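Local coordinates for argonaute protein (Marinitoga piezophila, PDB 5I4A), which uses short 5'-hydroxyl RNA guides to bind complementary single-stranded DNA or RNA targets and cleave them, DNA with a preference for manganese, at residues 269-274 and 430-435; 279-284 and 608-613; 328-333 and 417-422. All blocks are in the same frame, centred on the assembly; numbering follows the deposited sequence.

Overall arrangement
The three contacts lie on the same side of the chain's centre. All five touching residues of contact 3 are buried, while contacts 1 and 2 each have an exposed lysine at the edge, Lys435 and Lys282. Contact 1 pairs linker L2 with the PIWI domain as antiparallel strands joined by backbone hydrogen bonds, with a T-shaped aromatic pair on one face. Contact 2, about 8 Å away between centres, joins the same regions through loops, by a CH-pi contact, proline packing and a water bridge. Contact 3 packs two Mid-domain helices by aliphatic side chains. Its Tyr420 touches Phe432 of contact 1 and Pro613 of contact 2. RNA is met directly by the 608-613 loop and helix 412-424.

Contact 1: residues 269-274 and 430-435; sequences VIYKFK and KPFILK
Tyr271 and Leu434 face each other as an antiparallel non-hydrogen-bonded pair, Lys272 and Ile433 as the hydrogen-bonded one. Lys272 N donates to Ile433 O at 3.0 Å, the return bond from Ile433 N to Lys272 O is weak, and Lys435 N reaches Ile270 O at 3.2 Å with an almost straight N-H...O angle of 176°. A CA-H...O contact from Phe432 CA (3.3 Å) supplements the weak Ile433 N bond at the same acceptor, Lys272 O.

Aromatic packing is carried by Tyr271 and Phe432. The CD2 edge of Tyr271 drives into the face of Phe432, over the ring centre, with centroids 4.8 Å apart and planes at 86°, a T-shaped stack. Phe432 CG sits between its backbone N and carbonyl carbon (chi1 61°), which sets the ring alongside Tyr271. Phe273 CE1 touches Phe432 CB at 3.8 Å, and the Phe273 edge meets Pro431 O.

Further apolar contact comes from Leu434 CD2, 4.0 Å from Tyr271 CD2 and near Val269 CG1. Tyr271 OH is hydrogen-bonded to His610. Strand 277-278 flanks 271-272 to complete a three-stranded antiparallel sheet, while Tyr420 of helix 412-424 packs on Pro431 and Phe432, and helix 284-287 on Phe273.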
loop_
_atom_site.group_PDB
_atom_site.type_symbol
_atom_site.label_atom_id
_atom_site.label_comp_id
_atom_site.label_asym_id
_atom_site.label_seq_id
_atom_site.Cartn_x
_atom_site.Cartn_y
_atom_site.Cartn_z
ATOM N N VAL A 269 9.666 13.608 15.867
ATOM C CA VAL A 269 8.463 13.079 16.507
ATOM C C VAL A 269 8.818 12.653 17.925
ATOM O O VAL A 269 9.608 11.722 18.125
ATOM C CB VAL A 269 7.862 11.909 15.713
ATOM C CG1 VAL A 269 6.565 11.440 16.359
ATOM C CG2 VAL A 269 7.627 12.309 14.264
ATOM N N ILE A 270 8.224 13.324 18.909
ATOM C CA ILE A 270 8.436 13.029 20.321
ATOM C C ILE A 270 7.149 12.444 20.883
ATOM O O ILE A 270 6.069 13.027 20.717
ATOM C CB ILE A 270 8.853 14.284 21.106
ATOM C CG1 ILE A 270 10.131 14.888 20.523
ATOM C CG2 ILE A 270 9.048 13.949 22.580
ATOM C CD1 ILE A 270 11.368 14.046 20.749
ATOM N N TYR A 271 7.265 11.300 21.548
ATOM C CA TYR A 271 6.132 10.659 22.200
ATOM C C TYR A 271 6.041 11.117 23.651
ATOM O O TYR A 271 7.050 11.174 24.359
ATOM C CB TYR A 271 6.267 9.136 22.144
ATOM C CG TYR A 271 6.296 8.544 20.750
ATOM C CD1 TYR A 271 7.473 8.513 20.010
ATOM C CD2 TYR A 271 5.152 7.999 20.183
ATOM C CE1 TYR A 271 7.505 7.966 18.742
ATOM C CE2 TYR A 271 5.174 7.449 18.914
ATOM C CZ TYR A 271 6.353 7.436 18.198
ATOM O OH TYR A 271 6.378 6.889 16.937
ATOM N N LYS A 272 4.825 11.445 24.088
ATOM C CA LYS A 272 4.556 11.826 25.472
ATOM C C LYS A 272 3.933 10.640 26.200
ATOM O O LYS A 272 2.798 10.251 25.906
ATOM C CB LYS A 272 3.635 13.043 25.547
ATOM C CG LYS A 272 4.341 14.388 25.472
ATOM C CD LYS A 272 3.360 15.534 25.709
ATOM C CE LYS A 272 3.344 15.985 27.167
ATOM N NZ LYS A 272 3.041 14.880 28.118
ATOM N N PHE A 273 4.666 10.077 27.152
ATOM C CA PHE A 273 4.160 9.022 28.012
ATOM C C PHE A 273 3.741 9.630 29.352
ATOM O O PHE A 273 3.649 10.854 29.500
ATOM C CB PHE A 273 5.220 7.929 28.155
ATOM C CG PHE A 273 5.723 7.403 26.839
ATOM C CD1 PHE A 273 4.895 6.653 26.018
ATOM C CD2 PHE A 273 7.017 7.664 26.418
ATOM C CE1 PHE A 273 5.350 6.174 24.800
ATOM C CE2 PHE A 273 7.480 7.185 25.204
ATOM C CZ PHE A 273 6.644 6.438 24.394
ATOM N N LYS A 274 3.477 8.779 30.346
ATOM C CA LYS A 274 3.024 9.295 31.635
ATOM C C LYS A 274 4.158 9.979 32.390
ATOM O O LYS A 274 3.995 11.097 32.890
ATOM C CB LYS A 274 2.422 8.174 32.481
ATOM C CG LYS A 274 1.991 8.613 33.878
ATOM C CD LYS A 274 0.865 7.750 34.423
ATOM C CE LYS A 274 0.871 7.718 35.946
ATOM N NZ LYS A 274 1.894 6.765 36.464
ATOM N N LYS A 430 -4.619 5.096 26.746
ATOM C CA LYS A 430 -3.952 5.877 25.702
ATOM C C LYS A 430 -2.457 5.672 25.886
ATOM O O LYS A 430 -1.855 6.213 26.826
ATOM C CB LYS A 430 -4.321 7.356 25.759
ATOM C CG LYS A 430 -3.605 8.215 24.718
ATOM C CD LYS A 430 -3.817 7.690 23.302
ATOM C CE LYS A 430 -5.269 7.801 22.864
ATOM N NZ LYS A 430 -5.457 7.239 21.497
ATOM N N PRO A 431 -1.828 4.858 25.034
ATOM C CA PRO A 431 -0.388 4.600 25.195
ATOM C C PRO A 431 0.468 5.856 25.172
ATOM O O PRO A 431 1.471 5.919 25.894
ATOM C CB PRO A 431 -0.073 3.676 24.013
ATOM C CG PRO A 431 -1.369 2.955 23.763
ATOM C CD PRO A 431 -2.438 3.988 24.013
ATOM N N PHE A 432 0.098 6.858 24.380
ATOM C CA PHE A 432 0.883 8.077 24.239
ATOM C C PHE A 432 0.067 9.088 23.450
ATOM O O PHE A 432 -0.864 8.728 22.724
ATOM C CB PHE A 432 2.218 7.808 23.530
ATOM C CG PHE A 432 2.062 7.276 22.131
ATOM C CD1 PHE A 432 1.812 8.133 21.069
ATOM C CD2 PHE A 432 2.168 5.919 21.875
ATOM C CE1 PHE A 432 1.658 7.647 19.786
ATOM C CE2 PHE A 432 2.022 5.427 20.587
ATOM C CZ PHE A 432 1.768 6.293 19.544
ATOM N N ILE A 433 0.441 10.356 23.581
ATOM C CA ILE A 433 -0.003 11.388 22.657
ATOM C C ILE A 433 1.237 12.043 22.069
ATOM O O ILE A 433 2.300 12.078 22.698
ATOM C CB ILE A 433 -0.925 12.439 23.316
ATOM C CG1 ILE A 433 -0.149 13.301 24.313
ATOM C CG2 ILE A 433 -2.111 11.762 23.985
ATOM C CD1 ILE A 433 -0.988 14.379 24.965
ATOM N N LEU A 434 1.108 12.535 20.843
ATOM C CA LEU A 434 2.226 13.194 20.185
ATOM C C LEU A 434 2.366 14.611 20.722
ATOM O O LEU A 434 1.374 15.336 20.855
ATOM C CB LEU A 434 2.035 13.209 18.670
ATOM C CG LEU A 434 1.987 11.840 17.986
ATOM C CD1 LEU A 434 2.099 11.999 16.484
ATOM C CD2 LEU A 434 3.084 10.929 18.518
ATOM N N LYS A 435 3.601 14.998 21.042
ATOM C CA LYS A 435 3.845 16.325 21.598
ATOM C C LYS A 435 3.330 17.417 20.668
ATOM O O LYS A 435 2.721 18.394 21.118
ATOM C CB LYS A 435 5.337 16.505 21.869
ATOM C CG LYS A 435 5.657 17.525 22.941
ATOM C CD LYS A 435 7.158 17.690 23.111
ATOM C CE LYS A 435 7.472 18.560 24.315
ATOM N NZ LYS A 435 6.568 19.740 24.367
#

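Contact 2: residues 279-284 and 608-613; sequences RYAKDV and VAHSTP. With nucleotides of chain B.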
loop_
_atom_site.group_PDB
_atom_site.type_symbol
_atom_site.label_atom_id
_atom_site.label_comp_id
_atom_site.label_asym_id
_atom_site.label_seq_id
_atom_site.Cartn_x
_atom_site.Cartn_y
_atom_site.Cartn_z
ATOM N N ARG A 279 11.775 9.845 21.703
ATOM C CA ARG A 279 11.595 9.632 20.274
ATOM C C ARG A 279 11.415 8.162 19.928
ATOM O O ARG A 279 11.128 7.846 18.768
ATOM C CB ARG A 279 12.795 10.180 19.504
ATOM C CG ARG A 279 14.065 9.376 19.738
ATOM C CD ARG A 279 15.217 9.848 18.866
ATOM N NE ARG A 279 15.696 11.169 19.261
ATOM C CZ ARG A 279 15.256 12.308 18.738
ATOM N NH1 ARG A 279 14.326 12.284 17.793
ATOM N NH2 ARG A 279 15.745 13.467 19.160
ATOM N N TYR A 280 11.598 7.269 20.897
ATOM C CA TYR A 280 11.478 5.831 20.701
ATOM C C TYR A 280 10.176 5.364 21.334
ATOM O O TYR A 280 9.990 5.498 22.549
ATOM C CB TYR A 280 12.668 5.089 21.314
ATOM C CG TYR A 280 14.022 5.608 20.876
ATOM C CD1 TYR A 280 14.593 5.188 19.683
ATOM C CD2 TYR A 280 14.730 6.512 21.659
ATOM C CE1 TYR A 280 15.827 5.658 19.278
ATOM C CE2 TYR A 280 15.970 6.986 21.262
ATOM C CZ TYR A 280 16.511 6.557 20.068
ATOM O OH TYR A 280 17.741 7.022 19.659
ATOM N N ALA A 281 9.281 4.812 20.511
ATOM C CA ALA A 281 8.017 4.302 21.033
ATOM C C ALA A 281 8.239 3.247 22.110
ATOM O O ALA A 281 7.444 3.147 23.051
ATOM C CB ALA A 281 7.168 3.736 19.892
ATOM N N LYS A 282 9.320 2.471 22.003
ATOM C CA LYS A 282 9.611 1.415 22.966
ATOM C C LYS A 282 9.911 1.949 24.359
ATOM O O LYS A 282 9.840 1.181 25.326
ATOM C CB LYS A 282 10.783 0.567 22.466
ATOM C CG LYS A 282 12.076 1.338 22.335
ATOM C CD LYS A 282 13.245 0.424 22.036
ATOM C CE LYS A 282 14.526 1.227 21.897
ATOM N NZ LYS A 282 15.730 0.358 21.860
ATOM N N ASP A 283 10.235 3.233 24.494
ATOM C CA ASP A 283 10.350 3.816 25.827
ATOM C C ASP A 283 9.024 3.891 26.563
ATOM O O ASP A 283 9.006 4.339 27.709
ATOM C CB ASP A 283 10.963 5.221 25.744
ATOM C CG ASP A 283 12.465 5.191 25.726
ATOM O OD1 ASP A 283 13.034 4.122 26.055
ATOM O OD2 ASP A 283 13.077 6.233 25.401
ATOM N N VAL A 284 7.927 3.463 25.938
ATOM C CA VAL A 284 6.654 3.379 26.647
ATOM C C VAL A 284 6.780 2.489 27.878
ATOM O O VAL A 284 6.093 2.706 28.884
ATOM C CB VAL A 284 5.537 2.886 25.692
ATOM C CG1 VAL A 284 5.767 1.434 25.286
ATOM C CG2 VAL A 284 4.152 3.084 26.307
ATOM N N VAL A 608 0.419 8.651 15.344
ATOM C CA VAL A 608 -0.542 8.837 16.427
ATOM C C VAL A 608 -1.001 7.521 17.029
ATOM O O VAL A 608 -1.701 7.523 18.047
ATOM C CB VAL A 608 -1.772 9.642 15.956
ATOM C CG1 VAL A 608 -1.354 11.027 15.508
ATOM C CG2 VAL A 608 -2.495 8.905 14.844
ATOM N N ALA A 609 -0.626 6.398 16.422
ATOM C CA ALA A 609 -0.862 5.086 17.003
ATOM C C ALA A 609 0.249 4.155 16.546
ATOM O O ALA A 609 0.900 4.386 15.524
ATOM C CB ALA A 609 -2.233 4.524 16.609
ATOM N N HIS A 610 0.464 3.104 17.330
ATOM C CA HIS A 610 1.397 2.038 17.000
ATOM C C HIS A 610 0.698 0.699 17.178
ATOM O O HIS A 610 -0.074 0.518 18.122
ATOM C CB HIS A 610 2.657 2.080 17.889
ATOM C CG HIS A 610 3.708 3.037 17.417
ATOM N ND1 HIS A 610 4.854 2.624 16.772
ATOM C CD2 HIS A 610 3.790 4.385 17.502
ATOM C CE1 HIS A 610 5.596 3.678 16.477
ATOM N NE2 HIS A 610 4.972 4.759 16.907
ATOM N N SER A 611 0.961 -0.230 16.258
ATOM C CA SER A 611 0.551 -1.612 16.479
ATOM C C SER A 611 1.399 -2.249 17.573
ATOM O O SER A 611 0.876 -2.896 18.489
ATOM C CB SER A 611 0.656 -2.406 15.177
ATOM O OG SER A 611 0.749 -3.793 15.443
ATOM N N THR A 612 2.701 -2.014 17.517
ATOM C CA THR A 612 3.639 -2.370 18.562
ATOM C C THR A 612 4.640 -1.214 18.632
ATOM O O THR A 612 4.749 -0.479 17.711
ATOM C CB THR A 612 4.406 -3.681 18.413
ATOM O OG1 THR A 612 5.451 -3.513 17.474
ATOM C CG2 THR A 612 3.499 -4.826 18.013
ATOM N N PRO A 613 5.368 -1.061 19.716
ATOM C CA PRO A 613 6.372 0.015 19.791
ATOM C C PRO A 613 7.589 -0.209 18.908
ATOM O O PRO A 613 8.383 0.724 18.739
ATOM C CB PRO A 613 6.768 0.033 21.274
ATOM C CG PRO A 613 5.654 -0.650 21.987
ATOM C CD PRO A 613 5.125 -1.674 21.035
ATOM P P U B 3 -0.388 -8.517 15.797
ATOM O OP1 U B 3 -1.695 -7.825 15.669
ATOM O OP2 U B 3 -0.039 -9.592 14.839
ATOM O "O5'" U B 3 0.750 -7.412 15.726
ATOM C "C5'" U B 3 1.459 -7.183 14.524
ATOM C "C4'" U B 3 2.666 -6.315 14.757
ATOM O "O4'" U B 3 3.708 -7.080 15.418
ATOM C "C3'" U B 3 3.327 -5.785 13.498
ATOM O "O3'" U B 3 2.698 -4.612 13.019
ATOM C "C2'" U B 3 4.765 -5.557 13.936
ATOM O "O2'" U B 3 4.882 -4.337 14.645
ATOM C "C1'" U B 3 4.973 -6.715 14.912
ATOM N N1 U B 3 5.557 -7.897 14.240
ATOM C C2 U B 3 6.868 -7.828 13.800
ATOM O O2 U B 3 7.581 -6.848 13.942
ATOM N N3 U B 3 7.324 -8.964 13.180
ATOM C C4 U B 3 6.626 -10.130 12.963
ATOM O O4 U B 3 7.182 -11.069 12.391
ATOM C C5 U B 3 5.280 -10.122 13.444
ATOM C C6 U B 3 4.806 -9.030 14.050
HETATM O O HOH W 1 10.680 1.883 19.438
#
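Ala281 CB rests over one face of the His610 ring, 3.9 Å from the centroid and 15° off the ring normal, a CH-pi contact displaced slightly toward the rim. The same methyl touches Pro613 O at 3.4 Å, so one small side chain meets both the imidazole and the proline carbonyl. Pro613 packs its CB against Lys282 CA (3.6 Å) and its CG against Val284 CG1 (3.9 Å). A water joins the backbones, accepting from Lys282 N and donating to Pro613 O at 2.7 Å.

In the next shell, His610 NE2 is hydrogen-bonded with Tyr271 OH, while ND1 donates to Thr615 O and, weakly, to Thr612 O (3.2 Å). With CG anti to the carbonyl carbon (chi1 -83°), the imidazole turns its face to Ala281. A leucine in place of His610 would probably leave Tyr271 OH without this partner and the 610-615 loop freer to shift. Asp283 N bonds to Tyr280 O, shaping the short 3-10 turn that presents Ala281.

Farther along the loop, Thr612 OG1 hydrogen-bonds with U3 of chain B O2' at 3.0 Å. Recognition of a guide 2'-hydroxyl is consistent with RNA guide use, and the arrangement is that of a PIWI-domain loop lining the guide channel while its other side packs on linker L2.

Contact 3: residues 328-333 and 417-422; sequences RAAAEL and SYVYKM. With nucleotides of chain B.
Val419 packs against Ala329, Ala330 and Leu333 where helices 325-333 and 412-424 meet in the Mid domain, a Rossmann-like fold of parallel strands flanked by helices. The short segments' N-to-C directions differ by 46° and their axes approach to 9.3 Å. The small side chains of Ala329 and Ala330 probably let Val419 come close to the facing backbone.

The interface is aliphatic. The two methyls of Val419 divide the alanines: CG2 meets Ala329 CB at 4.1 Å, while CG1, anti to the backbone N (chi1 -180°), approaches Ala330 CA at 3.9 Å. Leu333 extends CD1 to Val419 CG1 at 4.0 Å and alongside the backbone of Tyr420, 3.7 Å from its CA. Val284 and Phe285 also cover Leu333, and Tyr420 touches Val284, linking this pair to the L2 region.

Contacts with the guide RNA lie on the face of helix 412-424 turned from helix 325-333. Ser417 CB packs near A2 of chain B N3, and the Tyr418 ring beside the A2 sugar. Polar contact falls to the extended Lys421: its NZ bonds to Leu638 O, lies a doubtfully short 2.5 Å from U3 of chain B OP1, and makes a weak bond to A2 of chain B O3' at 3.3 Å.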
loop_
_atom_site.group_PDB
_atom_site.type_symbol
_atom_site.label_atom_id
_atom_site.label_comp_id
_atom_site.label_asym_id
_atom_site.label_seq_id
_atom_site.Cartn_x
_atom_site.Cartn_y
_atom_site.Cartn_z
ATOM N N ARG A 328 5.381 -7.864 34.494
ATOM C CA ARG A 328 6.208 -6.662 34.524
ATOM C C ARG A 328 5.844 -5.723 33.383
ATOM O O ARG A 328 5.840 -4.499 33.558
ATOM C CB ARG A 328 7.691 -7.033 34.471
ATOM C CG ARG A 328 8.161 -7.868 35.657
ATOM C CD ARG A 328 9.674 -7.826 35.820
ATOM N NE ARG A 328 10.382 -8.222 34.609
ATOM C CZ ARG A 328 10.618 -9.482 34.262
ATOM N NH1 ARG A 328 10.195 -10.473 35.032
ATOM N NH2 ARG A 328 11.273 -9.750 33.141
ATOM N N ALA A 329 5.523 -6.278 32.211
ATOM C CA ALA A 329 5.094 -5.447 31.090
ATOM C C ALA A 329 3.798 -4.713 31.413
ATOM O O ALA A 329 3.661 -3.520 31.123
ATOM C CB ALA A 329 4.926 -6.300 29.834
ATOM N N ALA A 330 2.835 -5.410 32.023
ATOM C CA ALA A 330 1.569 -4.771 32.364
ATOM C C ALA A 330 1.759 -3.709 33.440
ATOM O O ALA A 330 1.124 -2.649 33.395
ATOM C CB ALA A 330 0.555 -5.822 32.817
ATOM N N ALA A 331 2.626 -3.977 34.418
ATOM C CA ALA A 331 2.949 -2.963 35.416
ATOM C C ALA A 331 3.661 -1.776 34.778
ATOM O O ALA A 331 3.318 -0.617 35.038
ATOM C CB ALA A 331 3.800 -3.575 36.528
ATOM N N GLU A 332 4.651 -2.051 33.923
ATOM C CA GLU A 332 5.394 -0.975 33.274
ATOM C C GLU A 332 4.493 -0.109 32.407
ATOM O O GLU A 332 4.726 1.097 32.283
ATOM C CB GLU A 332 6.535 -1.554 32.434
ATOM C CG GLU A 332 7.739 -2.005 33.248
ATOM C CD GLU A 332 8.696 -2.873 32.451
ATOM O OE1 GLU A 332 9.543 -3.548 33.073
ATOM O OE2 GLU A 332 8.598 -2.890 31.204
ATOM N N LEU A 333 3.461 -0.698 31.805
ATOM C CA LEU A 333 2.560 0.060 30.950
ATOM C C LEU A 333 1.471 0.786 31.729
ATOM O O LEU A 333 0.741 1.585 31.136
ATOM C CB LEU A 333 1.934 -0.862 29.901
ATOM C CG LEU A 333 2.929 -1.406 28.875
ATOM C CD1 LEU A 333 2.224 -2.280 27.857
ATOM C CD2 LEU A 333 3.685 -0.269 28.187
ATOM N N SER A 417 5.190 -6.736 23.455
ATOM C CA SER A 417 4.353 -6.229 22.371
ATOM C C SER A 417 2.912 -6.699 22.512
ATOM O O SER A 417 1.970 -5.930 22.285
ATOM C CB SER A 417 4.924 -6.689 21.035
ATOM O OG SER A 417 6.177 -6.077 20.790
ATOM N N TYR A 418 2.730 -7.970 22.865
ATOM C CA TYR A 418 1.401 -8.537 23.062
ATOM C C TYR A 418 0.625 -7.760 24.123
ATOM O O TYR A 418 -0.552 -7.429 23.932
ATOM C CB TYR A 418 1.555 -10.010 23.441
ATOM C CG TYR A 418 0.306 -10.859 23.425
ATOM C CD1 TYR A 418 -0.629 -10.759 22.400
ATOM C CD2 TYR A 418 0.088 -11.802 24.419
ATOM C CE1 TYR A 418 -1.762 -11.559 22.388
ATOM C CE2 TYR A 418 -1.032 -12.605 24.411
ATOM C CZ TYR A 418 -1.956 -12.481 23.398
ATOM O OH TYR A 418 -3.073 -13.281 23.398
ATOM N N VAL A 419 1.279 -7.433 25.241
ATOM C CA VAL A 419 0.613 -6.667 26.292
ATOM C C VAL A 419 0.341 -5.242 25.826
ATOM O O VAL A 419 -0.687 -4.647 26.172
ATOM C CB VAL A 419 1.446 -6.688 27.587
ATOM C CG1 VAL A 419 0.748 -5.890 28.681
ATOM C CG2 VAL A 419 1.681 -8.117 28.046
ATOM N N TYR A 420 1.260 -4.668 25.045
ATOM C CA TYR A 420 1.025 -3.342 24.487
ATOM C C TYR A 420 -0.222 -3.332 23.613
ATOM O O TYR A 420 -1.062 -2.430 23.717
ATOM C CB TYR A 420 2.249 -2.880 23.689
ATOM C CG TYR A 420 2.072 -1.511 23.071
ATOM C CD1 TYR A 420 1.444 -1.354 21.839
ATOM C CD2 TYR A 420 2.525 -0.372 23.725
ATOM C CE1 TYR A 420 1.269 -0.103 21.279
ATOM C CE2 TYR A 420 2.359 0.882 23.171
ATOM C CZ TYR A 420 1.732 1.010 21.946
ATOM O OH TYR A 420 1.564 2.257 21.389
ATOM N N LYS A 421 -0.346 -4.325 22.726
ATOM C CA LYS A 421 -1.520 -4.422 21.865
ATOM C C LYS A 421 -2.804 -4.487 22.684
ATOM O O LYS A 421 -3.802 -3.839 22.347
ATOM C CB LYS A 421 -1.405 -5.650 20.961
ATOM C CG LYS A 421 -2.638 -5.905 20.113
ATOM C CD LYS A 421 -2.473 -7.124 19.226
ATOM C CE LYS A 421 -3.634 -7.231 18.253
ATOM N NZ LYS A 421 -3.484 -8.357 17.280
ATOM N N MET A 422 -2.791 -5.266 23.768
ATOM C CA MET A 422 -3.959 -5.346 24.641
ATOM C C MET A 422 -4.327 -3.975 25.192
ATOM O O MET A 422 -5.499 -3.579 25.174
ATOM C CB MET A 422 -3.694 -6.329 25.778
ATOM C CG MET A 422 -3.582 -7.770 25.336
ATOM S SD MET A 422 -3.252 -8.845 26.740
ATOM C CE MET A 422 -3.215 -10.437 25.935
ATOM P P A B 2 1.228 -13.973 16.475
ATOM O OP1 A B 2 2.131 -13.941 15.301
ATOM O OP2 A B 2 1.481 -14.937 17.574
ATOM O "O5'" A B 2 1.224 -12.503 17.087
ATOM C "C5'" A B 2 0.377 -12.152 18.173
ATOM C "C4'" A B 2 0.759 -10.806 18.727
ATOM O "O4'" A B 2 2.047 -10.914 19.389
ATOM C "C3'" A B 2 0.962 -9.714 17.687
ATOM O "O3'" A B 2 -0.246 -9.092 17.288
ATOM C "C2'" A B 2 1.950 -8.780 18.370
ATOM O "O2'" A B 2 1.299 -7.967 19.334
ATOM C "C1'" A B 2 2.837 -9.782 19.102
ATOM N N9 A B 2 3.964 -10.225 18.260
ATOM C C8 A B 2 4.113 -11.437 17.633
ATOM N N7 A B 2 5.226 -11.548 16.946
ATOM C C5 A B 2 5.848 -10.319 17.133
ATOM C C6 A B 2 7.064 -9.792 16.667
ATOM N N6 A B 2 7.911 -10.465 15.881
ATOM N N1 A B 2 7.384 -8.532 17.037
ATOM C C2 A B 2 6.539 -7.858 17.824
ATOM N N3 A B 2 5.367 -8.251 18.322
ATOM C C4 A B 2 5.080 -9.501 17.937
ATOM P P U B 3 -0.388 -8.517 15.797
ATOM O OP1 U B 3 -1.695 -7.825 15.669
ATOM O OP2 U B 3 -0.039 -9.592 14.839
ATOM O "O5'" U B 3 0.750 -7.412 15.726
ATOM C "C5'" U B 3 1.459 -7.183 14.524
ATOM C "C4'" U B 3 2.666 -6.315 14.757
ATOM O "O4'" U B 3 3.708 -7.080 15.418
ATOM C "C3'" U B 3 3.327 -5.785 13.498
ATOM O "O3'" U B 3 2.698 -4.612 13.019
ATOM C "C2'" U B 3 4.765 -5.557 13.936
ATOM O "O2'" U B 3 4.882 -4.337 14.645
ATOM C "C1'" U B 3 4.973 -6.715 14.912
ATOM N N1 U B 3 5.557 -7.897 14.240
ATOM C C2 U B 3 6.868 -7.828 13.800
ATOM O O2 U B 3 7.581 -6.848 13.942
ATOM N N3 U B 3 7.324 -8.964 13.180
ATOM C C4 U B 3 6.626 -10.130 12.963
ATOM O O4 U B 3 7.182 -11.069 12.391
ATOM C C5 U B 3 5.280 -10.122 13.444
ATOM C C6 U B 3 4.806 -9.030 14.050
#